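Local coordinates for protein NAD(P)H-flavin oxidoreductase (Agrobacterium tumefaciens str. C58, PDB 2FRE) that probably catalyses NAD(P)H-dependent reduction through a bound flavin mononucleotide, as a homodimeric member of the nitroreductase family, at residues Leu37-Ala42 with Met123-Leu128. Sequence-based numbering, arbitrary orientation.
Sequences LTILDA and MQAHLL
A42 and Q124 make the closest contact between residues 37-42 and 123-128: CB of A42 lies 3.4 Å from CB of Q124. Here the CA atoms of I39 and Q124 are 5.3 Å apart, the nearest pair across the two segments, while the segment axes approach to 8.6 Å at 142°, a broadly antiparallel crossing. The aliphatic part of Q124 lies along the other helix because chi1 (-172°) swings CG away from the backbone N and chi2 bends the chain: CG is 3.7 Å from CA of I39, and the amide carbon CD lies 4.1 Å from CG2 of T38.

The second group of contacts belongs to I39. Its CD1 reaches CB of A125 at 3.8 Å, and its CG1 meets CD1 of L128 at the same distance, the two side chains running obliquely past each other. L121, one turn before A125, also touches I39. The segments are therefore joined by van der Waals packing; OG1 of T38 is hydrogen-bonded to the carbonyl O of E34 in its own helix.

P12 of the second subunit packs on T38, F17 of that subunit on Q124, and M123 of one subunit on M123 of the other. The side chain of A125 is about 12 Å from a bound FMN, so this is buried helix-helix packing within the alpha-beta fold of the dimeric nitroreductase family, in which the long helix 110-127 contributes to the subunit interface.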
ATOM      1  N   LEU A  37     -17.017   5.285   5.993  1.00 25.33           N
ATOM      2  CA  LEU A  37     -16.651   4.350   7.045  1.00 25.12           C
ATOM      3  C   LEU A  37     -16.272   2.970   6.465  1.00 24.97           C
ATOM      4  O   LEU A  37     -15.293   2.342   6.906  1.00 25.36           O
ATOM      5  CB  LEU A  37     -17.771   4.287   8.108  1.00 25.20           C
ATOM      6  CG  LEU A  37     -17.883   5.558   8.980  1.00 26.30           C
ATOM      7  CD1 LEU A  37     -19.109   5.516   9.864  1.00 27.42           C
ATOM      8  CD2 LEU A  37     -16.646   5.779   9.856  1.00 25.95           C
ATOM      9  N   THR A  38     -16.988   2.533   5.434  1.00 24.56           N
ATOM     10  CA  THR A  38     -16.639   1.300   4.722  1.00 24.46           C
ATOM     11  C   THR A  38     -15.236   1.398   4.116  1.00 24.40           C
ATOM     12  O   THR A  38     -14.402   0.481   4.263  1.00 24.05           O
ATOM     13  CB  THR A  38     -17.700   0.963   3.644  1.00 24.33           C
ATOM     14  OG1 THR A  38     -18.993   0.904   4.253  1.00 23.92           O
ATOM     15  CG2 THR A  38     -17.427  -0.387   3.002  1.00 24.64           C
ATOM     16  N   ILE A  39     -14.973   2.533   3.468  1.00 24.30           N
ATOM     17  CA  ILE A  39     -13.667   2.817   2.858  1.00 24.69           C
ATOM     18  C   ILE A  39     -12.544   2.756   3.877  1.00 24.67           C
ATOM     19  O   ILE A  39     -11.536   2.114   3.634  1.00 24.11           O
ATOM     20  CB  ILE A  39     -13.676   4.183   2.131  1.00 24.27           C
ATOM     21  CG1 ILE A  39     -14.568   4.074   0.881  1.00 24.41           C
ATOM     22  CG2 ILE A  39     -12.248   4.615   1.750  1.00 23.87           C
ATOM     23  CD1 ILE A  39     -14.853   5.378   0.212  1.00 25.14           C
ATOM     24  N   LEU A  40     -12.726   3.412   5.018  1.00 24.94           N
ATOM     25  CA  LEU A  40     -11.710   3.401   6.060  1.00 25.09           C
ATOM     26  C   LEU A  40     -11.636   2.048   6.775  1.00 24.60           C
ATOM     27  O   LEU A  40     -10.573   1.648   7.228  1.00 23.90           O
ATOM     28  CB  LEU A  40     -11.930   4.565   7.042  1.00 25.88           C
ATOM     29  CG  LEU A  40     -11.788   5.969   6.442  1.00 27.04           C
ATOM     30  CD1 LEU A  40     -12.002   7.067   7.518  1.00 28.50           C
ATOM     31  CD2 LEU A  40     -10.482   6.177   5.736  1.00 27.92           C
ATOM     32  N   ASP A  41     -12.755   1.321   6.832  1.00 24.78           N
ATOM     33  CA  ASP A  41     -12.776  -0.033   7.389  1.00 24.92           C
ATOM     34  C   ASP A  41     -11.891  -0.960   6.542  1.00 24.92           C
ATOM     35  O   ASP A  41     -11.042  -1.672   7.065  1.00 24.31           O
ATOM     36  CB  ASP A  41     -14.226  -0.563   7.456  1.00 25.17           C
ATOM     37  CG  ASP A  41     -14.381  -1.747   8.377  1.00 25.60           C
ATOM     38  OD1 ASP A  41     -13.413  -2.133   9.075  1.00 27.20           O
ATOM     39  OD2 ASP A  41     -15.494  -2.288   8.424  1.00 26.67           O
ATOM     40  N   ALA A  42     -12.038  -0.899   5.224  1.00 24.59           N
ATOM     41  CA  ALA A  42     -11.171  -1.680   4.333  1.00 24.79           C
ATOM     42  C   ALA A  42      -9.686  -1.326   4.514  1.00 24.99           C
ATOM     43  O   ALA A  42      -8.816  -2.217   4.595  1.00 25.36           O
ATOM     44  CB  ALA A  42     -11.614  -1.497   2.863  1.00 25.23           C
HETATM   45  N   MSE A 123      -8.772   1.334  -3.189  1.00 20.00           N
HETATM   46  CA  MSE A 123      -9.435   0.189  -3.780  1.00 20.00           C
HETATM   47  C   MSE A 123     -10.884   0.085  -3.336  1.00 20.00           C
HETATM   48  O   MSE A 123     -11.771  -0.097  -4.143  1.00 23.62           O
HETATM   49  CB  MSE A 123      -8.668  -1.083  -3.445  1.00 20.00           C
HETATM   50  CG  MSE A 123      -9.020  -2.273  -4.277  1.00 20.00           C
HETATM   51 SE   MSE A 123      -8.827  -1.942  -6.201  1.00 20.00          SE
HETATM   52  CE  MSE A 123     -10.274  -1.765  -6.488  1.00 20.00           C
ATOM     53  N   GLN A 124     -11.110   0.215  -2.042  1.00 24.13           N
ATOM     54  CA  GLN A 124     -12.485   0.174  -1.529  1.00 25.15           C
ATOM     55  C   GLN A 124     -13.328   1.337  -2.074  1.00 25.07           C
ATOM     56  O   GLN A 124     -14.497   1.150  -2.463  1.00 26.53           O
ATOM     57  CB  GLN A 124     -12.519   0.110   0.003  1.00 24.80           C
ATOM     58  CG  GLN A 124     -13.919  -0.128   0.608  1.00 23.48           C
ATOM     59  CD  GLN A 124     -14.664  -1.337   0.070  1.00 24.79           C
ATOM     60  OE1 GLN A 124     -15.426  -1.269  -0.947  1.00 27.81           O
ATOM     61  NE2 GLN A 124     -14.518  -2.440   0.763  1.00 20.40           N
ATOM     62  N   ALA A 125     -12.733   2.520  -2.136  1.00 25.41           N
ATOM     63  CA  ALA A 125     -13.373   3.687  -2.760  1.00 25.30           C
ATOM     64  C   ALA A 125     -13.777   3.379  -4.216  1.00 25.12           C
ATOM     65  O   ALA A 125     -14.933   3.587  -4.618  1.00 24.39           O
ATOM     66  CB  ALA A 125     -12.432   4.901  -2.711  1.00 25.07           C
ATOM     67  N   HIS A 126     -12.807   2.913  -4.995  1.00 24.92           N
ATOM     68  CA  HIS A 126     -13.066   2.439  -6.350  1.00 25.10           C
ATOM     69  C   HIS A 126     -14.243   1.463  -6.426  1.00 25.23           C
ATOM     70  O   HIS A 126     -15.160   1.625  -7.257  1.00 24.85           O
ATOM     71  CB  HIS A 126     -11.835   1.773  -6.978  1.00 25.01           C
ATOM     72  CG  HIS A 126     -12.095   1.336  -8.383  1.00 24.83           C
ATOM     73  ND1 HIS A 126     -12.305   0.018  -8.725  1.00 27.56           N
ATOM     74  CD2 HIS A 126     -12.259   2.049  -9.512  1.00 25.46           C
ATOM     75  CE1 HIS A 126     -12.569  -0.060 -10.013  1.00 25.21           C
ATOM     76  NE2 HIS A 126     -12.574   1.161 -10.512  1.00 28.86           N
ATOM     77  N   LEU A 127     -14.225   0.454  -5.560  1.00 25.15           N
ATOM     78  CA  LEU A 127     -15.273  -0.559  -5.575  1.00 25.53           C
ATOM     79  C   LEU A 127     -16.681  -0.014  -5.290  1.00 25.71           C
ATOM     80  O   LEU A 127     -17.677  -0.567  -5.780  1.00 25.49           O
ATOM     81  CB  LEU A 127     -14.925  -1.709  -4.629  1.00 25.95           C
ATOM     82  CG  LEU A 127     -13.756  -2.587  -5.098  1.00 26.06           C
ATOM     83  CD1 LEU A 127     -13.279  -3.482  -3.973  1.00 26.39           C
ATOM     84  CD2 LEU A 127     -14.121  -3.437  -6.328  1.00 27.97           C
ATOM     85  N   LEU A 128     -16.764   1.079  -4.536  1.00 25.21           N
ATOM     86  CA  LEU A 128     -18.037   1.755  -4.256  1.00 25.67           C
ATOM     87  C   LEU A 128     -18.460   2.777  -5.311  1.00 25.50           C
ATOM     88  O   LEU A 128     -19.531   3.362  -5.200  1.00 26.16           O
ATOM     89  CB  LEU A 128     -17.966   2.439  -2.877  1.00 25.83           C
ATOM     90  CG  LEU A 128     -17.895   1.480  -1.691  1.00 26.56           C
ATOM     91  CD1 LEU A 128     -17.606   2.258  -0.434  1.00 27.82           C
ATOM     92  CD2 LEU A 128     -19.205   0.693  -1.568  1.00 28.91           C
TER